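Local structure of soluble lytic murein transglycosylase (Pseudomonas aeruginosa, 5OHU) at residues L389-A394 with G622-A627; Q452-A457 with P475-A480; D471-M476 with L615-I620. The protein probably cleaves glycosidic bonds in the glycan strands of peptidoglycan, as a lytic transglycosylase with both exolytic and endolytic activity in cell-wall turnover. One frame throughout, in Å; residues are numbered along the deposited sequence.

Contact 1. Residues L389-A394 with G622-A627; sequences LGNRPA and GQKLNA
L389 and Q623 mark the closest backbone approach of a loop to the end of a helix, with their CA atoms 8.1 Å apart; by N391 and K624 the CA separation has grown to 10.0 Å. Residues 389-394 are irregular and lie between helices 374-383 and 398-406, while 622-624 form the last turn of helix 605-624. That turn closes in a Schellman motif: N626 takes up positive phi (53°), N626 N bonds to Q623 O at 2.9 Å, and A627 N reaches back to G622 O at 2.8 Å. Side chains alone bridge the gap, at the surface, and no hydrogen bond runs directly between the segments. L389 points its CD1 methyl at the amide of Q623, whose chain bends at chi2 and brings OE1 to 3.2 Å from CD1, with the amide carbon slightly farther off. Farther along, the N391 and K624 side chains meet at about a right angle, ND2 lying 3.7 Å from NZ. N391, with CG anti to the backbone N (chi1 180°), extends toward the helix end, and bends at chi3 and chi4 of K624 set NZ beside ND2. These two nitrogens meet through a common partner: D471 OD1 accepts a hydrogen bond from N391 ND2 and forms a salt bridge with K624 NZ. The other end of the N391 amide is also held, OD1 accepting from L470 N.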
loop_
_atom_site.group_PDB
_atom_site.type_symbol
_atom_site.label_atom_id
_atom_site.label_comp_id
_atom_site.label_asym_id
_atom_site.label_seq_id
_atom_site.Cartn_x
_atom_site.Cartn_y
_atom_site.Cartn_z
ATOM N N LEU A 389 -5.245 3.807 -27.698
ATOM C CA LEU A 389 -4.804 5.052 -27.060
ATOM C C LEU A 389 -5.869 6.145 -27.113
ATOM O O LEU A 389 -5.558 7.315 -27.357
ATOM C CB LEU A 389 -3.522 5.566 -27.702
ATOM C CG LEU A 389 -2.387 4.554 -27.753
ATOM C CD1 LEU A 389 -1.171 5.129 -28.464
ATOM C CD2 LEU A 389 -2.061 4.126 -26.352
ATOM N N GLY A 390 -7.132 5.806 -26.860
ATOM C CA GLY A 390 -8.187 6.809 -26.887
ATOM C C GLY A 390 -8.247 7.724 -25.674
ATOM O O GLY A 390 -8.390 7.250 -24.544
ATOM N N ASN A 391 -8.160 9.039 -25.901
ATOM C CA ASN A 391 -8.164 10.053 -24.838
ATOM C C ASN A 391 -9.555 10.680 -24.779
ATOM O O ASN A 391 -9.850 11.636 -25.501
ATOM C CB ASN A 391 -7.079 11.094 -25.101
ATOM C CG ASN A 391 -7.025 12.187 -24.044
ATOM O OD1 ASN A 391 -7.683 12.113 -23.002
ATOM N ND2 ASN A 391 -6.221 13.210 -24.310
ATOM N N ARG A 392 -10.399 10.155 -23.892
ATOM C CA ARG A 392 -11.830 10.465 -23.860
ATOM C C ARG A 392 -12.230 11.052 -22.509
ATOM O O ARG A 392 -12.442 10.301 -21.540
ATOM C CB ARG A 392 -12.629 9.193 -24.169
ATOM C CG ARG A 392 -14.101 9.152 -23.750
ATOM C CD ARG A 392 -14.962 10.220 -24.411
ATOM N NE ARG A 392 -16.367 10.055 -24.042
ATOM C CZ ARG A 392 -17.312 10.977 -24.221
ATOM N NH1 ARG A 392 -18.563 10.730 -23.848
ATOM N NH2 ARG A 392 -17.010 12.149 -24.767
ATOM N N PRO A 393 -12.322 12.377 -22.383
ATOM C CA PRO A 393 -12.869 12.962 -21.152
ATOM C C PRO A 393 -14.288 12.479 -20.892
ATOM O O PRO A 393 -15.130 12.440 -21.792
ATOM C CB PRO A 393 -12.838 14.469 -21.426
ATOM C CG PRO A 393 -11.796 14.642 -22.478
ATOM C CD PRO A 393 -11.863 13.406 -23.328
ATOM N N ALA A 394 -14.545 12.102 -19.645
ATOM C CA ALA A 394 -15.878 11.656 -19.266
ATOM C C ALA A 394 -16.880 12.794 -19.422
ATOM O O ALA A 394 -16.572 13.954 -19.138
ATOM C CB ALA A 394 -15.881 11.139 -17.825
ATOM N N GLY A 622 4.560 9.001 -25.083
ATOM C CA GLY A 622 5.055 9.007 -26.451
ATOM C C GLY A 622 4.049 9.586 -27.426
ATOM O O GLY A 622 4.396 10.401 -28.287
ATOM N N GLN A 623 2.779 9.189 -27.293
ATOM C CA GLN A 623 1.742 9.771 -28.140
ATOM C C GLN A 623 1.599 11.265 -27.878
ATOM O O GLN A 623 1.598 12.071 -28.815
ATOM C CB GLN A 623 0.407 9.056 -27.924
ATOM C CG GLN A 623 -0.470 8.999 -29.176
ATOM C CD GLN A 623 0.110 8.082 -30.254
ATOM O OE1 GLN A 623 0.807 7.113 -29.953
ATOM N NE2 GLN A 623 -0.174 8.392 -31.516
ATOM N N LYS A 624 1.495 11.658 -26.602
ATOM C CA LYS A 624 1.311 13.069 -26.270
ATOM C C LYS A 624 2.498 13.907 -26.712
ATOM O O LYS A 624 2.343 15.099 -26.998
ATOM C CB LYS A 624 1.078 13.243 -24.764
ATOM C CG LYS A 624 -0.273 12.701 -24.289
ATOM C CD LYS A 624 -0.446 12.844 -22.781
ATOM C CE LYS A 624 -1.469 13.909 -22.406
ATOM N NZ LYS A 624 -2.831 13.586 -22.957
ATOM N N LEU A 625 3.684 13.319 -26.752
ATOM C CA LEU A 625 4.868 14.038 -27.192
ATOM C C LEU A 625 5.113 13.918 -28.691
ATOM O O LEU A 625 6.093 14.482 -29.180
ATOM C CB LEU A 625 6.100 13.547 -26.421
ATOM C CG LEU A 625 6.102 14.048 -24.977
ATOM C CD1 LEU A 625 7.045 13.239 -24.089
ATOM C CD2 LEU A 625 6.426 15.564 -24.954
ATOM N N ASN A 626 4.229 13.232 -29.425
ATOM C CA ASN A 626 4.419 12.973 -30.851
ATOM C C ASN A 626 5.782 12.332 -31.097
ATOM O O ASN A 626 6.541 12.725 -31.989
ATOM C CB ASN A 626 4.248 14.246 -31.679
ATOM C CG ASN A 626 4.266 13.967 -33.164
ATOM O OD1 ASN A 626 3.880 12.882 -33.606
ATOM N ND2 ASN A 626 4.737 14.933 -33.940
ATOM N N ALA A 627 6.102 11.348 -30.262
ATOM C CA ALA A 627 7.375 10.634 -30.310
ATOM C C ALA A 627 7.071 9.207 -29.891
ATOM O O ALA A 627 7.371 8.792 -28.767
ATOM C CB ALA A 627 8.412 11.295 -29.402
#

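Contact 2. Residues Q452-A457 with P475-A480; sequences QWYFPA and PMAHRA. With PO4 (phosphate ion), chain I; PO4 (phosphate ion), chain H.
Y454 lies against P475 and A477, its side chain running past the proline in the opposite direction. From the first residue of helix 454-463, CB starts 3.8 Å from P475 CG. A chi1 of -57° sets CG beside the backbone N, anti to the carbonyl carbon, and the ring then lies with one face on P475 CB. CG and CD1 both meet this carbon, CD1 at 3.7 Å, in a CH-pi contact 4.0 Å from the centroid and 23° off the normal. The opposite face has Q452 O above its rim. On the far side of the ring, CD2 lies near a phosphate oxygen, O4 of the chain H ion; CE2 comes closer to the same oxygen, at 3.4 Å, and also touches A477 CB at 3.8 Å. Both of these neighbours approach the ring obliquely. At the tip, the atom of 475-480 nearest to OH is again A477 CB, 4.2 Å away.

The chain H phosphate, probably from the crystallisation liquor like its chain I companion, lies beside the ring and is hydrogen-bonded to H478. The imidazole sits between the two ions with both phosphorus atoms in its plane: NE2 donates to O2 of chain H at 3.0 Å along a bent path (140°), with a weak second bond to O1, and ND1 faces O3 of chain I in a contact so short that its exact length is doubtful. S508 N and T481 OG1 add to the holding of the phosphates.

The contact thus joins the start of helix 454-463, with W453 at the N-cap position, to the type II beta turn M476-R479 leading into helix 479-488, where H478 is at the N-cap position; M507 also packs on Y454, and H478 rests on P547 and I551 of helix 547-564.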
loop_
_atom_site.group_PDB
_atom_site.type_symbol
_atom_site.label_atom_id
_atom_site.label_comp_id
_atom_site.label_asym_id
_atom_site.label_seq_id
_atom_site.Cartn_x
_atom_site.Cartn_y
_atom_site.Cartn_z
ATOM N N GLN A 452 -4.940 22.621 -11.217
ATOM C CA GLN A 452 -3.557 22.155 -11.366
ATOM C C GLN A 452 -3.171 21.231 -10.223
ATOM O O GLN A 452 -2.014 21.179 -9.799
ATOM C CB GLN A 452 -2.562 23.318 -11.477
ATOM C CG GLN A 452 -2.435 23.924 -12.873
ATOM C CD GLN A 452 -3.779 24.231 -13.506
ATOM O OE1 GLN A 452 -4.470 25.166 -13.102
ATOM N NE2 GLN A 452 -4.163 23.431 -14.501
ATOM N N TRP A 453 -4.148 20.493 -9.709
ATOM C CA TRP A 453 -3.902 19.558 -8.625
ATOM C C TRP A 453 -3.897 18.149 -9.195
ATOM O O TRP A 453 -4.830 17.358 -9.025
ATOM C CB TRP A 453 -4.908 19.759 -7.518
ATOM C CG TRP A 453 -4.239 20.535 -6.500
ATOM C CD1 TRP A 453 -3.067 21.215 -6.652
ATOM C CD2 TRP A 453 -4.636 20.704 -5.149
ATOM N NE1 TRP A 453 -2.712 21.803 -5.477
ATOM C CE2 TRP A 453 -3.661 21.507 -4.535
ATOM C CE3 TRP A 453 -5.724 20.259 -4.396
ATOM C CZ2 TRP A 453 -3.748 21.883 -3.207
ATOM C CZ3 TRP A 453 -5.803 20.620 -3.074
ATOM C CH2 TRP A 453 -4.821 21.428 -2.490
ATOM N N TYR A 454 -2.771 17.840 -9.841
ATOM C CA TYR A 454 -2.670 16.663 -10.689
ATOM C C TYR A 454 -2.847 15.381 -9.899
ATOM O O TYR A 454 -3.605 14.500 -10.316
ATOM C CB TYR A 454 -1.335 16.702 -11.437
ATOM C CG TYR A 454 -1.222 17.986 -12.237
ATOM C CD1 TYR A 454 -2.244 18.363 -13.114
ATOM C CD2 TYR A 454 -0.132 18.849 -12.084
ATOM C CE1 TYR A 454 -2.176 19.542 -13.830
ATOM C CE2 TYR A 454 -0.059 20.025 -12.801
ATOM C CZ TYR A 454 -1.084 20.365 -13.668
ATOM O OH TYR A 454 -1.023 21.530 -14.384
ATOM N N PHE A 455 -2.187 15.260 -8.736
ATOM C CA PHE A 455 -2.343 14.023 -7.967
ATOM C C PHE A 455 -3.743 13.865 -7.391
ATOM O O PHE A 455 -4.327 12.778 -7.547
ATOM C CB PHE A 455 -1.273 13.921 -6.880
ATOM C CG PHE A 455 -1.367 12.665 -6.066
ATOM C CD1 PHE A 455 -1.520 11.433 -6.689
ATOM C CD2 PHE A 455 -1.309 12.711 -4.685
ATOM C CE1 PHE A 455 -1.619 10.272 -5.945
ATOM C CE2 PHE A 455 -1.400 11.560 -3.935
ATOM C CZ PHE A 455 -1.557 10.335 -4.562
ATOM N N PRO A 456 -4.337 14.857 -6.716
ATOM C CA PRO A 456 -5.753 14.701 -6.331
ATOM C C PRO A 456 -6.634 14.281 -7.499
ATOM O O PRO A 456 -7.471 13.385 -7.353
ATOM C CB PRO A 456 -6.121 16.091 -5.794
ATOM C CG PRO A 456 -4.838 16.634 -5.272
ATOM C CD PRO A 456 -3.778 16.133 -6.222
ATOM N N ALA A 457 -6.451 14.903 -8.665
ATOM C CA ALA A 457 -7.229 14.528 -9.839
ATOM C C ALA A 457 -6.952 13.086 -10.250
ATOM O O ALA A 457 -7.889 12.317 -10.508
ATOM C CB ALA A 457 -6.925 15.491 -10.989
ATOM N N PRO A 475 -0.607 14.265 -16.743
ATOM C CA PRO A 475 -0.321 15.698 -16.849
ATOM C C PRO A 475 0.989 15.971 -17.577
ATOM O O PRO A 475 1.901 15.135 -17.624
ATOM C CB PRO A 475 -0.239 16.153 -15.384
ATOM C CG PRO A 475 -0.178 14.905 -14.564
ATOM C CD PRO A 475 -0.823 13.831 -15.354
ATOM N N MET A 476 1.087 17.193 -18.123
ATOM C CA MET A 476 2.239 17.619 -18.914
ATOM C C MET A 476 2.940 18.831 -18.318
ATOM O O MET A 476 3.585 19.582 -19.055
ATOM C CB MET A 476 1.811 17.934 -20.347
ATOM C CG MET A 476 1.191 16.766 -21.082
ATOM S SD MET A 476 2.462 15.650 -21.691
ATOM C CE MET A 476 3.205 16.641 -22.982
ATOM N N ALA A 477 2.805 19.061 -17.016
ATOM C CA ALA A 477 3.420 20.238 -16.411
ATOM C C ALA A 477 4.941 20.172 -16.522
ATOM O O ALA A 477 5.542 19.099 -16.439
ATOM C CB ALA A 477 3.007 20.367 -14.944
ATOM N N HIS A 478 5.564 21.338 -16.704
ATOM C CA HIS A 478 7.018 21.468 -16.797
ATOM C C HIS A 478 7.572 20.746 -18.015
ATOM O O HIS A 478 8.730 20.314 -18.023
ATOM C CB HIS A 478 7.699 20.983 -15.513
ATOM C CG HIS A 478 7.080 21.554 -14.279
ATOM N ND1 HIS A 478 7.302 22.853 -13.872
ATOM C CD2 HIS A 478 6.215 21.022 -13.385
ATOM C CE1 HIS A 478 6.614 23.090 -12.770
ATOM N NE2 HIS A 478 5.944 21.996 -12.456
ATOM N N ARG A 479 6.732 20.670 -19.052
ATOM C CA ARG A 479 7.065 19.993 -20.296
ATOM C C ARG A 479 8.381 20.479 -20.901
ATOM O O ARG A 479 9.190 19.668 -21.373
ATOM C CB ARG A 479 5.919 20.204 -21.288
ATOM C CG ARG A 479 6.176 19.661 -22.679
ATOM C CD ARG A 479 4.948 19.864 -23.558
ATOM N NE ARG A 479 5.172 19.361 -24.906
ATOM C CZ ARG A 479 4.200 19.047 -25.754
ATOM N NH1 ARG A 479 2.931 19.175 -25.383
ATOM N NH2 ARG A 479 4.499 18.598 -26.968
ATOM N N ALA A 480 8.598 21.797 -20.931
ATOM C CA ALA A 480 9.751 22.338 -21.647
ATOM C C ALA A 480 11.055 21.884 -21.002
ATOM O O ALA A 480 11.984 21.454 -21.693
ATOM C CB ALA A 480 9.672 23.870 -21.706
HETATM P P PO4 I . 8.977 25.111 -16.090
HETATM O O1 PO4 I . 9.956 26.260 -16.026
HETATM O O2 PO4 I . 7.573 25.657 -16.223
HETATM O O3 PO4 I . 9.079 24.324 -14.805
HETATM O O4 PO4 I . 9.297 24.226 -17.274
HETATM P P PO4 H . 3.293 21.307 -9.834
HETATM O O1 PO4 H . 3.977 22.647 -9.731
HETATM O O2 PO4 H . 4.138 20.394 -10.690
HETATM O O3 PO4 H . 3.103 20.721 -8.454
HETATM O O4 PO4 H . 1.937 21.477 -10.473
#

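Contact 3. Residues D471-M476 with L615-I620; sequences DIRFPM and LSYAVI
F474 and Y617 have nearly the same first torsion (chi1 -62° and -63°), which places each ring beside its own backbone N and anti to the carbonyl carbon. The two side chains cross at about a right angle. F474 presents its edge to the face of Y617 in an offset edge-to-face pair: the planes are inclined at 65°, the centroids are 5.2 Å apart, and F474 CE1 comes to 3.3 Å from Y617 CD1. One turn on along helix 605-624, I620 covers one face of the F474 ring. Its CG2 methyl, anti to the backbone N, makes a CH-pi contact 4.0 Å from the centroid and is nearest to CD2. F474 thus lies against one side of the helix, edge to Y617 and face to I620, and Y621 adds a further edge-to-face partner. The short, weakly bonded helix 470-473 and the loop after it are joined in this way to helix 605-624, with helix 493-504 also touching Y617. R473 extends alongside, and F474 CE2 lies 3.9 Å above the centre of its guanidinium plane. A water in that plane accepts from R473 NH2 at 2.9 Å and is hydrogen-bonded to Y617 OH at 3.0 Å, while R473 NH1 is taken by W467 O. The direct grip is therefore apolar and aromatic, accompanied by one water-mediated link between R473 and Y617; the water and W467 O would help hold the guanidinium, while the F474 edge probably restricts the Y617 ring.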
loop_
_atom_site.group_PDB
_atom_site.type_symbol
_atom_site.label_atom_id
_atom_site.label_comp_id
_atom_site.label_asym_id
_atom_site.label_seq_id
_atom_site.Cartn_x
_atom_site.Cartn_y
_atom_site.Cartn_z
ATOM N N ASP A 471 -5.820 13.145 -20.383
ATOM C CA ASP A 471 -5.376 14.461 -19.945
ATOM C C ASP A 471 -5.219 14.493 -18.429
ATOM O O ASP A 471 -4.192 14.944 -17.907
ATOM C CB ASP A 471 -6.354 15.534 -20.426
ATOM C CG ASP A 471 -6.198 15.844 -21.917
ATOM O OD1 ASP A 471 -5.591 15.020 -22.641
ATOM O OD2 ASP A 471 -6.684 16.906 -22.365
ATOM N N ILE A 472 -6.215 13.984 -17.704
ATOM C CA ILE A 472 -6.119 13.989 -16.250
ATOM C C ILE A 472 -5.100 12.965 -15.782
ATOM O O ILE A 472 -4.283 13.248 -14.904
ATOM C CB ILE A 472 -7.496 13.747 -15.609
ATOM C CG1 ILE A 472 -8.436 14.922 -15.893
ATOM C CG2 ILE A 472 -7.345 13.548 -14.103
ATOM C CD1 ILE A 472 -9.683 14.900 -15.046
ATOM N N ARG A 473 -5.112 11.767 -16.369
ATOM C CA ARG A 473 -4.229 10.718 -15.877
ATOM C C ARG A 473 -2.765 10.984 -16.200
ATOM O O ARG A 473 -1.890 10.399 -15.552
ATOM C CB ARG A 473 -4.649 9.356 -16.439
ATOM C CG ARG A 473 -5.930 8.774 -15.811
ATOM C CD ARG A 473 -6.225 7.364 -16.336
ATOM N NE ARG A 473 -5.172 6.416 -15.967
ATOM C CZ ARG A 473 -4.739 5.434 -16.749
ATOM N NH1 ARG A 473 -5.265 5.276 -17.955
ATOM N NH2 ARG A 473 -3.767 4.622 -16.330
ATOM N N PHE A 474 -2.471 11.849 -17.171
ATOM C CA PHE A 474 -1.102 12.061 -17.642
ATOM C C PHE A 474 -0.831 13.551 -17.840
ATOM O O PHE A 474 -0.792 14.065 -18.959
ATOM C CB PHE A 474 -0.849 11.227 -18.901
ATOM C CG PHE A 474 -0.985 9.763 -18.631
ATOM C CD1 PHE A 474 -0.026 9.117 -17.868
ATOM C CD2 PHE A 474 -2.116 9.060 -19.018
ATOM C CE1 PHE A 474 -0.151 7.777 -17.543
ATOM C CE2 PHE A 474 -2.247 7.701 -18.698
ATOM C CZ PHE A 474 -1.266 7.068 -17.954
ATOM N N PRO A 475 -0.607 14.265 -16.743
ATOM C CA PRO A 475 -0.321 15.698 -16.849
ATOM C C PRO A 475 0.989 15.971 -17.577
ATOM O O PRO A 475 1.901 15.135 -17.624
ATOM C CB PRO A 475 -0.239 16.153 -15.384
ATOM C CG PRO A 475 -0.178 14.905 -14.564
ATOM C CD PRO A 475 -0.823 13.831 -15.354
ATOM N N MET A 476 1.087 17.193 -18.123
ATOM C CA MET A 476 2.239 17.619 -18.914
ATOM C C MET A 476 2.940 18.831 -18.318
ATOM O O MET A 476 3.585 19.582 -19.055
ATOM C CB MET A 476 1.811 17.934 -20.347
ATOM C CG MET A 476 1.191 16.766 -21.082
ATOM S SD MET A 476 2.462 15.650 -21.691
ATOM C CE MET A 476 3.205 16.641 -22.982
ATOM N N LEU A 615 6.676 1.699 -17.903
ATOM C CA LEU A 615 6.690 1.358 -19.321
ATOM C C LEU A 615 5.366 1.719 -19.975
ATOM O O LEU A 615 5.345 2.238 -21.094
ATOM C CB LEU A 615 7.000 -0.125 -19.522
ATOM C CG LEU A 615 8.422 -0.536 -19.127
ATOM C CD1 LEU A 615 8.586 -2.080 -19.129
ATOM C CD2 LEU A 615 9.447 0.125 -20.061
ATOM N N SER A 616 4.250 1.434 -19.300
ATOM C CA SER A 616 2.946 1.755 -19.872
ATOM C C SER A 616 2.772 3.262 -20.010
ATOM O O SER A 616 2.258 3.745 -21.023
ATOM C CB SER A 616 1.830 1.166 -19.002
ATOM O OG SER A 616 1.879 -0.256 -18.995
ATOM N N TYR A 617 3.210 4.019 -19.003
ATOM C CA TYR A 617 3.063 5.467 -19.048
ATOM C C TYR A 617 3.894 6.063 -20.173
ATOM O O TYR A 617 3.457 7.023 -20.821
ATOM C CB TYR A 617 3.466 6.093 -17.701
ATOM C CG TYR A 617 2.612 5.686 -16.503
ATOM C CD1 TYR A 617 1.381 5.043 -16.668
ATOM C CD2 TYR A 617 3.047 5.937 -15.205
ATOM C CE1 TYR A 617 0.607 4.668 -15.568
ATOM C CE2 TYR A 617 2.282 5.582 -14.109
ATOM C CZ TYR A 617 1.063 4.953 -14.296
ATOM O OH TYR A 617 0.315 4.594 -13.202
ATOM N N ALA A 618 5.086 5.504 -20.418
ATOM C CA ALA A 618 5.939 6.030 -21.473
ATOM C C ALA A 618 5.284 5.866 -22.833
ATOM O O ALA A 618 5.473 6.703 -23.715
ATOM C CB ALA A 618 7.313 5.353 -21.450
ATOM N N VAL A 619 4.518 4.789 -23.029
ATOM C CA VAL A 619 3.780 4.649 -24.275
ATOM C C VAL A 619 2.832 5.820 -24.440
ATOM O O VAL A 619 2.785 6.468 -25.494
ATOM C CB VAL A 619 3.022 3.310 -24.321
ATOM C CG1 VAL A 619 2.125 3.276 -25.530
ATOM C CG2 VAL A 619 3.988 2.144 -24.375
ATOM N N ILE A 620 2.064 6.114 -23.390
ATOM C CA ILE A 620 1.085 7.193 -23.472
ATOM C C ILE A 620 1.788 8.518 -23.713
ATOM O O ILE A 620 1.386 9.309 -24.574
ATOM C CB ILE A 620 0.226 7.228 -22.195
ATOM C CG1 ILE A 620 -0.515 5.906 -22.065
ATOM C CG2 ILE A 620 -0.777 8.371 -22.243
ATOM C CD1 ILE A 620 -1.327 5.600 -23.286
HETATM O O HOH W 1 -2.604 3.991 -13.717
#

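Contact 1 is a thin surface contact of polar and mixed character, whereas contacts 2 and 3 are partly buried and rest on ring packing. Contacts 1 and 3 use successive parts of helix 605-624 and lie about 8 Å apart between centres; a single carboxylate of 471-476 is the polar tie between them, and L389 CD2 packs on I620 CD1 at 3.5 Å. Contacts 2 and 3 share P475 and M476, so the connection from helix 470-473 to helix 479-488 meets helix 605-624 through F474, then helix 454-463 through P475 and A477. Contact 2 differs in carrying bound phosphates. L625 CD2 touches M476 CE at 3.9 Å, bringing contact 1 against contact 2.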